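Local structure of glutathione S-transferase omega-like 2 (5LKB) at residues N241-E244 against H245-K248; E250-L253 against S254-S258; T310-R313 against A314-F318; P317-H320 against L321-R324. The protein acts as a glutathione-dependent 1-Cys thiol transferase that reduces beta-hydroxyethyl disulfide, dehydroascorbate and dimethylarsinic acid, working as a homodimer. One frame throughout, in Å; residues are numbered along the deposited sequence.

Interaction 1 of 4, residues N241-E244 against H245-K248; sequences NVFE and HLDK
His245 swings its imidazole back along the helix so that the ring edge meets the carbonyl of Asn241, one turn earlier. With CG anti to the carbonyl carbon and beside the backbone N (chi1 -71°), His245 ND1 donates to Asn241 O at 2.8 Å in a nearly straight bond, and the oxygen lies in the ring plane. The same Asn241 O also takes the helical bond from His245 N at 3.1 Å; the two donors arrive from opposite faces of the carbonyl plane. The ND1 bond, made in the ring plane, holds the imidazole's rotation and requires a hydrogen on ND1. The amide of Asn241 stands beside this bond, its plane turned 64° from the imidazole, and Asn241 OD1 lies 2.9 Å from His245 CE1. The carboxylate of Glu244 runs alongside the ring, the two planes only 19° apart. Glu244 and Lys248 extend side by side in the same direction, yet Glu244 OE2 and Lys248 NZ stay 4.1 Å apart, too far for a salt bridge. On the inner side Leu246 CD1 packs against Phe243 CD1 at 4.0 Å and against Val242 CG1 at 4.1 Å, the side chains all pointing the same way. Asp247 instead turns to Tyr316, whose hydroxyl is hydrogen-bonded to OD1. Phe297 lies against Val242 and Leu246, while helix 205-220 meets the His245 side. These are i to i+3 and i to i+4 contacts along an amphipathic helix of the all-helical C-terminal domain of a glutathione transferase, apolar on the face turned to helix 285-304.

Interaction 2 of 4, residues E250-L253 against S254-S258; sequences EKIL and SDKYS
Lys251 and Asp255, one turn apart, are joined by a salt bridge on the outer side of helix 232-264. Lys251 NZ lies 2.7 Å from Asp255 OD1, which accepts through its syn lone pair. A second, weak bond of 3.1 Å runs from Lys251 NZ to Asp255 OD2. The lysine reaches the carboxylate by bending at chi2 (61°), which folds the chain along the helix and brings Lys251 CE to 3.2 Å from Asp255 OD2. An asparagine in place of Asp255 would probably leave the ammonium of Lys251 without its opposite charge and free to swing into solvent. Beneath the bridge, Asp255 N donates almost straight to Lys251 O at 2.9 Å. On the next flank Ile252 and Lys256 lie side by side, Ile252 CG2 touching Lys256 CD at 3.8 Å, while the lysine's NZ continues to the carbonyl of Phe277. Ser254 sets its CB 3.2 Å from Glu250 O, against the carbonyl that its own N also binds. Glu250 sends its carboxylate to the first amides of helix 317-329, and Leu253 and Ser254 rest on Phe318 of that helix, whereas Ile252 faces Phe211 and Trp214 of helix 205-220.

Interaction 3 of 4, residues T310-R313 against A314-F318; sequences TSIR and AGYPF
Ser311 turns OG between its backbone N and carbonyl carbon (chi1 63°), the rotation that brings the hydroxyl to Ala314 N at 3.1 Å as the N-cap of helix 312-315. Thr310 directs OG1 away from its own N (chi1 -171°), placing it 3.4 Å from Gly315 CA. Its other branch, CG2, comes within 3.6 Å of Tyr316 CE2, the two side chains crossing at a slant. A CB at Gly315 would run into Thr310 OG1 and Ser311 O. Replacing Ser311 by alanine would remove the hydroxyl and is likely to leave the N-H of Ala314 without its cap. Behind the cap, Gly315 N binds Ser311 O at 2.8 Å and Tyr316 N binds Ile312 O at 3.0 Å, closing the single turn. The same Ser311 carbonyl lies at the edge of the Tyr316 ring, near its plane. Ile312 CD1 meets the ring at CD2, 4.1 Å away, with the side chains roughly perpendicular. Arg313 forms a salt bridge to Asp298 of helix 285-304, on which Ile312 also packs, and reaches the carbonyl of Pro365. Tyr316, just past the short helix, turns to helix 232-264, its hydroxyl hydrogen-bonded to Asp247 there, ahead of helix 317-329.

Interaction 4 of 4, residues P317-H320 against L321-R324; sequences PFIH and LWVR
Arg324 folds its side chain back on His320, one turn earlier in helix 317-329. Its CB sits 3.4 Å from His320 O and CG passes the same oxygen at 3.3 Å. CD then climbs onto the imidazole, a CH-pi contact 3.8 Å from the ring centroid. A bend at chi3 (-64°) lays the guanidinium flat on the ring. NE stands over the centre of the imidazole while donating to His320 O at 3.0 Å; the oxygen lies in the guanidinium plane, but the donor sits above the carbonyl plane and not on a lone pair. CZ rests 3.5 Å from His320 CE1, and NH2 lies 3.5 Å from His320 ND1. The groups are 3.7 Å apart between centres, with planes only 8° from parallel. NH1 leads on to the carbonyl of Pro369. His320 O also receives Arg324 N from the opposite face of its plane, so two donors grip one oxygen. On the helix's other flank, Ile319 CG2 touches Trp322 CE3 at 4.3 Å, and the indole NE1 is hydrogen-bonded to Asp287. Ile312 and Arg313 of the preceding short helix border the imidazole. Chemically, the stack sets a cationic group on a pi face, and the NE bond to His320 O anchors the guanidinium there; the positive charge lying so close would probably disfavour protonation of the buried His320.

Overall arrangement
From the N terminus, interactions 1 and 2 follow each other along helix 232-264, and neither encloses a loop, since each joins neighbouring turns. The chain then passes through helix 285-304 before reaching interaction 3, the short capped turn, which runs into interaction 4 through the shared Pro317 and Phe318. The four contacts are thus in series, with no nesting or crossing. Contacts between them tie helix 232-264 to the chain from Thr310 into helix 317-329: Asp247 of interaction 1 holds Tyr316 of interaction 3, and Glu250 of interaction 2 receives Phe318 N and Ile319 N at the start of helix 317-329. Ile312 packs on Ile319, joining interactions 3 and 4.

Interaction 1 of 4, residues N241-E244 against H245-K248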
loop_
_atom_site.group_PDB
_atom_site.type_symbol
_atom_site.label_atom_id
_atom_site.label_comp_id
_atom_site.label_asym_id
_atom_site.label_seq_id
_atom_site.Cartn_x
_atom_site.Cartn_y
_atom_site.Cartn_z
ATOM N N ASN A 241 16.921 1.821 2.823
ATOM C CA ASN A 241 17.942 0.819 2.477
ATOM C C ASN A 241 17.409 -0.188 1.471
ATOM O O ASN A 241 18.127 -0.555 0.533
ATOM C CB ASN A 241 18.473 0.182 3.751
ATOM C CG ASN A 241 19.668 -0.711 3.473
ATOM O OD1 ASN A 241 20.714 -0.236 2.969
ATOM N ND2 ASN A 241 19.488 -1.972 3.681
ATOM N N VAL A 242 16.149 -0.641 1.629
ATOM C CA VAL A 242 15.563 -1.557 0.660
ATOM C C VAL A 242 15.605 -0.943 -0.718
ATOM O O VAL A 242 16.020 -1.559 -1.696
ATOM C CB VAL A 242 14.127 -1.910 1.087
ATOM C CG1 VAL A 242 13.371 -2.548 -0.075
ATOM C CG2 VAL A 242 14.066 -2.830 2.311
ATOM N N PHE A 243 15.043 0.278 -0.863
ATOM C CA PHE A 243 14.949 0.857 -2.193
ATOM C C PHE A 243 16.320 1.205 -2.766
ATOM O O PHE A 243 16.519 1.075 -3.970
ATOM C CB PHE A 243 13.956 2.059 -2.207
ATOM C CG PHE A 243 12.512 1.585 -2.198
ATOM C CD1 PHE A 243 11.924 1.193 -3.371
ATOM C CD2 PHE A 243 11.829 1.421 -1.007
ATOM C CE1 PHE A 243 10.624 0.651 -3.393
ATOM C CE2 PHE A 243 10.520 0.892 -1.009
ATOM C CZ PHE A 243 9.959 0.503 -2.185
ATOM N N GLU A 244 17.279 1.577 -1.919
ATOM C CA GLU A 244 18.629 1.859 -2.410
ATOM C C GLU A 244 19.232 0.610 -3.045
ATOM O O GLU A 244 19.879 0.685 -4.102
ATOM C CB GLU A 244 19.498 2.349 -1.265
ATOM C CG GLU A 244 20.971 2.520 -1.571
ATOM C CD GLU A 244 21.756 2.869 -0.316
ATOM O OE1 GLU A 244 21.145 3.340 0.665
ATOM O OE2 GLU A 244 22.979 2.625 -0.293
ATOM N N HIS A 245 18.933 -0.543 -2.466
ATOM C CA HIS A 245 19.461 -1.790 -2.984
ATOM C C HIS A 245 18.652 -2.358 -4.120
ATOM O O HIS A 245 19.218 -3.037 -4.997
ATOM C CB HIS A 245 19.736 -2.761 -1.857
ATOM C CG HIS A 245 20.905 -2.324 -1.056
ATOM N ND1 HIS A 245 20.782 -1.406 -0.033
ATOM C CD2 HIS A 245 22.232 -2.627 -1.164
ATOM C CE1 HIS A 245 21.985 -1.190 0.485
ATOM N NE2 HIS A 245 22.877 -1.932 -0.170
ATOM N N LEU A 246 17.348 -2.109 -4.167
ATOM C CA LEU A 246 16.637 -2.442 -5.395
ATOM C C LEU A 246 17.172 -1.630 -6.571
ATOM O O LEU A 246 17.243 -2.122 -7.700
ATOM C CB LEU A 246 15.127 -2.207 -5.237
ATOM C CG LEU A 246 14.313 -3.114 -4.309
ATOM C CD1 LEU A 246 12.896 -2.583 -4.112
ATOM C CD2 LEU A 246 14.287 -4.524 -4.820
ATOM N N ASP A 247 17.526 -0.367 -6.329
ATOM C CA ASP A 247 18.164 0.433 -7.361
ATOM C C ASP A 247 19.442 -0.234 -7.860
ATOM O O ASP A 247 19.685 -0.242 -9.067
ATOM C CB ASP A 247 18.474 1.828 -6.837
ATOM C CG ASP A 247 17.217 2.647 -6.592
ATOM O OD1 ASP A 247 16.143 2.292 -7.133
ATOM O OD2 ASP A 247 17.383 3.685 -5.922
ATOM N N LYS A 248 20.204 -0.836 -6.947
ATOM C CA LYS A 248 21.443 -1.547 -7.324
ATOM C C LYS A 248 21.147 -2.746 -8.220
ATOM O O LYS A 248 21.808 -2.933 -9.261
ATOM C CB LYS A 248 22.235 -1.955 -6.081
ATOM C CG LYS A 248 22.819 -0.752 -5.372
ATOM C CD LYS A 248 23.710 -1.117 -4.203
ATOM C CE LYS A 248 23.979 0.094 -3.322
ATOM N NZ LYS A 248 25.027 -0.323 -2.294
#

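Interaction 2 of 4, residues E250-L253 against S254-S258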
loop_
_atom_site.group_PDB
_atom_site.type_symbol
_atom_site.label_atom_id
_atom_site.label_comp_id
_atom_site.label_asym_id
_atom_site.label_seq_id
_atom_site.Cartn_x
_atom_site.Cartn_y
_atom_site.Cartn_z
ATOM N N GLU A 250 18.380 -3.219 -10.060
ATOM C CA GLU A 250 17.850 -2.690 -11.303
ATOM C C GLU A 250 18.962 -2.249 -12.274
ATOM O O GLU A 250 18.838 -2.469 -13.485
ATOM C CB GLU A 250 16.899 -1.520 -10.982
ATOM C CG GLU A 250 16.259 -0.852 -12.162
ATOM C CD GLU A 250 15.141 -1.667 -12.830
ATOM O OE1 GLU A 250 14.730 -2.746 -12.297
ATOM O OE2 GLU A 250 14.712 -1.271 -13.942
ATOM N N LYS A 251 19.999 -1.578 -11.742
ATOM C CA LYS A 251 21.172 -1.163 -12.529
ATOM C C LYS A 251 21.899 -2.370 -13.127
ATOM O O LYS A 251 22.183 -2.402 -14.336
ATOM C CB LYS A 251 22.105 -0.318 -11.648
ATOM C CG LYS A 251 23.429 0.071 -12.311
ATOM C CD LYS A 251 23.239 0.900 -13.548
ATOM C CE LYS A 251 24.617 1.424 -14.090
ATOM N NZ LYS A 251 24.548 1.681 -15.574
ATOM N N ILE A 252 22.104 -3.401 -12.323
ATOM C CA ILE A 252 22.757 -4.612 -12.802
ATOM C C ILE A 252 21.981 -5.196 -13.962
ATOM O O ILE A 252 22.541 -5.549 -15.009
ATOM C CB ILE A 252 22.885 -5.628 -11.664
ATOM C CG1 ILE A 252 24.003 -5.224 -10.699
ATOM C CG2 ILE A 252 23.173 -7.068 -12.206
ATOM C CD1 ILE A 252 24.029 -6.042 -9.432
ATOM N N LEU A 253 20.659 -5.345 -13.778
ATOM C CA LEU A 253 19.830 -5.924 -14.818
ATOM C C LEU A 253 19.690 -5.027 -16.043
ATOM O O LEU A 253 19.623 -5.529 -17.166
ATOM C CB LEU A 253 18.456 -6.286 -14.244
ATOM C CG LEU A 253 18.460 -7.381 -13.222
ATOM C CD1 LEU A 253 17.105 -7.620 -12.641
ATOM C CD2 LEU A 253 18.980 -8.703 -13.844
ATOM N N SER A 254 19.622 -3.692 -15.859
ATOM C CA SER A 254 19.570 -2.779 -16.992
ATOM C C SER A 254 20.844 -2.875 -17.835
ATOM O O SER A 254 20.780 -2.965 -19.062
ATOM C CB SER A 254 19.366 -1.357 -16.475
ATOM O OG SER A 254 19.374 -0.351 -17.514
ATOM N N ASP A 255 21.998 -2.869 -17.183
ATOM C CA ASP A 255 23.260 -3.030 -17.903
ATOM C C ASP A 255 23.288 -4.365 -18.646
ATOM O O ASP A 255 23.682 -4.427 -19.820
ATOM C CB ASP A 255 24.419 -2.913 -16.919
ATOM C CG ASP A 255 24.686 -1.484 -16.477
ATOM O OD1 ASP A 255 24.132 -0.544 -17.118
ATOM O OD2 ASP A 255 25.453 -1.309 -15.497
ATOM N N LYS A 256 22.840 -5.439 -17.999
ATOM C CA LYS A 256 22.817 -6.747 -18.654
ATOM C C LYS A 256 21.870 -6.772 -19.851
ATOM O O LYS A 256 22.196 -7.322 -20.915
ATOM C CB LYS A 256 22.489 -7.839 -17.646
ATOM C CG LYS A 256 23.713 -8.491 -17.039
ATOM C CD LYS A 256 23.467 -8.771 -15.596
ATOM C CE LYS A 256 24.499 -9.667 -14.975
ATOM N NZ LYS A 256 24.240 -11.066 -15.409
ATOM N N TYR A 257 20.687 -6.188 -19.712
ATOM C CA TYR A 257 19.781 -6.086 -20.844
ATOM C C TYR A 257 20.407 -5.309 -22.005
ATOM O O TYR A 257 20.227 -5.671 -23.184
ATOM C CB TYR A 257 18.464 -5.409 -20.419
ATOM C CG TYR A 257 17.440 -5.440 -21.517
ATOM C CD1 TYR A 257 16.606 -6.536 -21.701
ATOM C CD2 TYR A 257 17.319 -4.368 -22.397
ATOM C CE1 TYR A 257 15.680 -6.565 -22.732
ATOM C CE2 TYR A 257 16.406 -4.398 -23.410
ATOM C CZ TYR A 257 15.599 -5.514 -23.580
ATOM O OH TYR A 257 14.668 -5.546 -24.591
ATOM N N SER A 258 21.085 -4.203 -21.698
ATOM C CA SER A 258 21.702 -3.414 -22.757
ATOM C C SER A 258 22.710 -4.262 -23.521
ATOM O O SER A 258 22.765 -4.212 -24.752
ATOM C CB SER A 258 22.405 -2.210 -22.150
ATOM O OG SER A 258 23.079 -1.464 -23.140
#

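Interaction 3 of 4, residues T310-R313 against A314-F318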
loop_
_atom_site.group_PDB
_atom_site.type_symbol
_atom_site.label_atom_id
_atom_site.label_comp_id
_atom_site.label_asym_id
_atom_site.label_seq_id
_atom_site.Cartn_x
_atom_site.Cartn_y
_atom_site.Cartn_z
ATOM N N THR A 310 7.665 2.957 -4.346
ATOM C CA THR A 310 7.080 2.539 -5.596
ATOM C C THR A 310 6.899 1.035 -5.508
ATOM O O THR A 310 7.236 0.413 -4.485
ATOM C CB THR A 310 7.943 2.952 -6.780
ATOM O OG1 THR A 310 7.244 2.714 -8.007
ATOM C CG2 THR A 310 9.252 2.272 -6.728
ATOM N N SER A 311 6.340 0.463 -6.571
ATOM C CA SER A 311 6.186 -0.985 -6.692
ATOM C C SER A 311 7.164 -1.492 -7.731
ATOM O O SER A 311 7.792 -0.730 -8.474
ATOM C CB SER A 311 4.755 -1.322 -7.121
ATOM O OG SER A 311 4.452 -0.825 -8.350
ATOM N N ILE A 312 7.367 -2.809 -7.735
ATOM C CA ILE A 312 8.157 -3.412 -8.816
ATOM C C ILE A 312 7.540 -3.108 -10.172
ATOM O O ILE A 312 8.219 -2.624 -11.093
ATOM C CB ILE A 312 8.282 -4.928 -8.632
ATOM C CG1 ILE A 312 9.005 -5.266 -7.300
ATOM C CG2 ILE A 312 9.018 -5.577 -9.816
ATOM C CD1 ILE A 312 10.383 -4.699 -7.129
ATOM N N ARG A 313 6.240 -3.333 -10.316
ATOM C CA ARG A 313 5.634 -3.242 -11.631
ATOM C C ARG A 313 5.663 -1.787 -12.136
ATOM O O ARG A 313 5.817 -1.545 -13.347
ATOM C CB ARG A 313 4.196 -3.768 -11.578
ATOM C CG ARG A 313 3.221 -2.971 -10.704
ATOM C CD ARG A 313 1.906 -3.693 -10.486
ATOM N NE ARG A 313 2.104 -4.960 -9.794
ATOM C CZ ARG A 313 1.204 -5.908 -9.679
ATOM N NH1 ARG A 313 -0.053 -5.737 -10.134
ATOM N NH2 ARG A 313 1.536 -7.062 -9.130
ATOM N N ALA A 314 5.530 -0.816 -11.238
ATOM C CA ALA A 314 5.535 0.572 -11.680
ATOM C C ALA A 314 6.908 1.187 -11.712
ATOM O O ALA A 314 7.139 2.081 -12.528
ATOM C CB ALA A 314 4.694 1.419 -10.732
ATOM N N GLY A 315 7.828 0.748 -10.834
ATOM C CA GLY A 315 9.045 1.492 -10.615
ATOM C C GLY A 315 10.352 0.849 -11.046
ATOM O O GLY A 315 11.400 1.495 -11.054
ATOM N N TYR A 316 10.317 -0.438 -11.335
ATOM C CA TYR A 316 11.530 -1.215 -11.569
ATOM C C TYR A 316 11.383 -2.058 -12.832
ATOM O O TYR A 316 11.194 -3.270 -12.765
ATOM C CB TYR A 316 11.880 -2.086 -10.363
ATOM C CG TYR A 316 12.386 -1.254 -9.243
ATOM C CD1 TYR A 316 13.690 -0.777 -9.229
ATOM C CD2 TYR A 316 11.549 -0.887 -8.189
ATOM C CE1 TYR A 316 14.165 0.010 -8.232
ATOM C CE2 TYR A 316 12.008 -0.048 -7.187
ATOM C CZ TYR A 316 13.336 0.391 -7.198
ATOM O OH TYR A 316 13.787 1.197 -6.200
ATOM N N PRO A 317 11.498 -1.451 -14.011
ATOM C CA PRO A 317 11.189 -2.198 -15.243
ATOM C C PRO A 317 12.075 -3.421 -15.498
ATOM O O PRO A 317 11.568 -4.440 -15.980
ATOM C CB PRO A 317 11.344 -1.153 -16.364
ATOM C CG PRO A 317 11.724 0.088 -15.718
ATOM C CD PRO A 317 11.828 -0.041 -14.248
ATOM N N PHE A 318 13.369 -3.352 -15.177
ATOM C CA PHE A 318 14.211 -4.507 -15.443
ATOM C C PHE A 318 13.986 -5.624 -14.431
ATOM O O PHE A 318 13.917 -6.802 -14.812
ATOM C CB PHE A 318 15.680 -4.078 -15.635
ATOM C CG PHE A 318 15.850 -3.308 -16.904
ATOM C CD1 PHE A 318 15.835 -3.978 -18.125
ATOM C CD2 PHE A 318 15.923 -1.923 -16.899
ATOM C CE1 PHE A 318 15.922 -3.296 -19.295
ATOM C CE2 PHE A 318 16.013 -1.233 -18.095
ATOM C CZ PHE A 318 16.019 -1.932 -19.295
#

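Interaction 4 of 4, residues P317-H320 against L321-R324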
loop_
_atom_site.group_PDB
_atom_site.type_symbol
_atom_site.label_atom_id
_atom_site.label_comp_id
_atom_site.label_asym_id
_atom_site.label_seq_id
_atom_site.Cartn_x
_atom_site.Cartn_y
_atom_site.Cartn_z
ATOM N N PRO A 317 11.498 -1.451 -14.011
ATOM C CA PRO A 317 11.189 -2.198 -15.243
ATOM C C PRO A 317 12.075 -3.421 -15.498
ATOM O O PRO A 317 11.568 -4.440 -15.980
ATOM C CB PRO A 317 11.344 -1.153 -16.364
ATOM C CG PRO A 317 11.724 0.088 -15.718
ATOM C CD PRO A 317 11.828 -0.041 -14.248
ATOM N N PHE A 318 13.369 -3.352 -15.177
ATOM C CA PHE A 318 14.211 -4.507 -15.443
ATOM C C PHE A 318 13.986 -5.624 -14.431
ATOM O O PHE A 318 13.917 -6.802 -14.812
ATOM C CB PHE A 318 15.680 -4.078 -15.635
ATOM C CG PHE A 318 15.850 -3.308 -16.904
ATOM C CD1 PHE A 318 15.835 -3.978 -18.125
ATOM C CD2 PHE A 318 15.923 -1.923 -16.899
ATOM C CE1 PHE A 318 15.922 -3.296 -19.295
ATOM C CE2 PHE A 318 16.013 -1.233 -18.095
ATOM C CZ PHE A 318 16.019 -1.932 -19.295
ATOM N N ILE A 319 13.885 -5.302 -13.133
ATOM C CA ILE A 319 13.460 -6.332 -12.180
ATOM C C ILE A 319 12.104 -6.915 -12.585
ATOM O O ILE A 319 11.881 -8.132 -12.474
ATOM C CB ILE A 319 13.438 -5.782 -10.745
ATOM C CG1 ILE A 319 14.823 -5.319 -10.256
ATOM C CG2 ILE A 319 12.858 -6.808 -9.803
ATOM C CD1 ILE A 319 14.831 -4.604 -8.905
ATOM N N HIS A 320 11.170 -6.061 -13.021
ATOM C CA HIS A 320 9.855 -6.543 -13.382
ATOM C C HIS A 320 9.911 -7.523 -14.574
ATOM O O HIS A 320 9.175 -8.516 -14.610
ATOM C CB HIS A 320 8.940 -5.338 -13.675
ATOM C CG HIS A 320 7.485 -5.689 -13.843
ATOM N ND1 HIS A 320 6.686 -5.032 -14.738
ATOM C CD2 HIS A 320 6.683 -6.588 -13.218
ATOM C CE1 HIS A 320 5.458 -5.487 -14.657
ATOM N NE2 HIS A 320 5.419 -6.446 -13.756
ATOM N N LEU A 321 10.746 -7.231 -15.576
ATOM C CA LEU A 321 10.901 -8.151 -16.694
ATOM C C LEU A 321 11.536 -9.466 -16.247
ATOM O O LEU A 321 11.021 -10.553 -16.563
ATOM C CB LEU A 321 11.748 -7.461 -17.738
ATOM C CG LEU A 321 12.092 -8.327 -18.950
ATOM C CD1 LEU A 321 10.900 -8.667 -19.723
ATOM C CD2 LEU A 321 13.104 -7.532 -19.800
ATOM N N TRP A 322 12.573 -9.365 -15.402
ATOM C CA TRP A 322 13.268 -10.532 -14.899
ATOM C C TRP A 322 12.344 -11.441 -14.078
ATOM O O TRP A 322 12.379 -12.669 -14.220
ATOM C CB TRP A 322 14.482 -10.027 -14.117
ATOM C CG TRP A 322 15.151 -11.031 -13.224
ATOM C CD1 TRP A 322 16.183 -11.882 -13.553
ATOM C CD2 TRP A 322 14.854 -11.293 -11.855
ATOM N NE1 TRP A 322 16.505 -12.633 -12.475
ATOM C CE2 TRP A 322 15.714 -12.297 -11.413
ATOM C CE3 TRP A 322 13.910 -10.772 -10.952
ATOM C CZ2 TRP A 322 15.686 -12.789 -10.108
ATOM C CZ3 TRP A 322 13.876 -11.229 -9.683
ATOM C CH2 TRP A 322 14.741 -12.247 -9.257
ATOM N N VAL A 323 11.499 -10.873 -13.197
ATOM C CA VAL A 323 10.720 -11.725 -12.316
ATOM C C VAL A 323 9.565 -12.351 -13.091
ATOM O O VAL A 323 9.165 -13.483 -12.800
ATOM C CB VAL A 323 10.265 -10.941 -11.054
ATOM C CG1 VAL A 323 9.068 -10.002 -11.348
ATOM C CG2 VAL A 323 9.815 -11.877 -9.977
ATOM N N ARG A 324 9.004 -11.612 -14.057
ATOM C CA ARG A 324 7.958 -12.170 -14.897
ATOM C C ARG A 324 8.507 -13.281 -15.778
ATOM O O ARG A 324 7.822 -14.295 -15.965
ATOM C CB ARG A 324 7.304 -11.085 -15.766
ATOM C CG ARG A 324 6.380 -10.226 -14.928
ATOM C CD ARG A 324 5.749 -9.156 -15.799
ATOM N NE ARG A 324 6.726 -8.225 -16.344
ATOM C CZ ARG A 324 6.469 -7.412 -17.367
ATOM N NH1 ARG A 324 5.296 -7.452 -17.953
ATOM N NH2 ARG A 324 7.411 -6.583 -17.809
#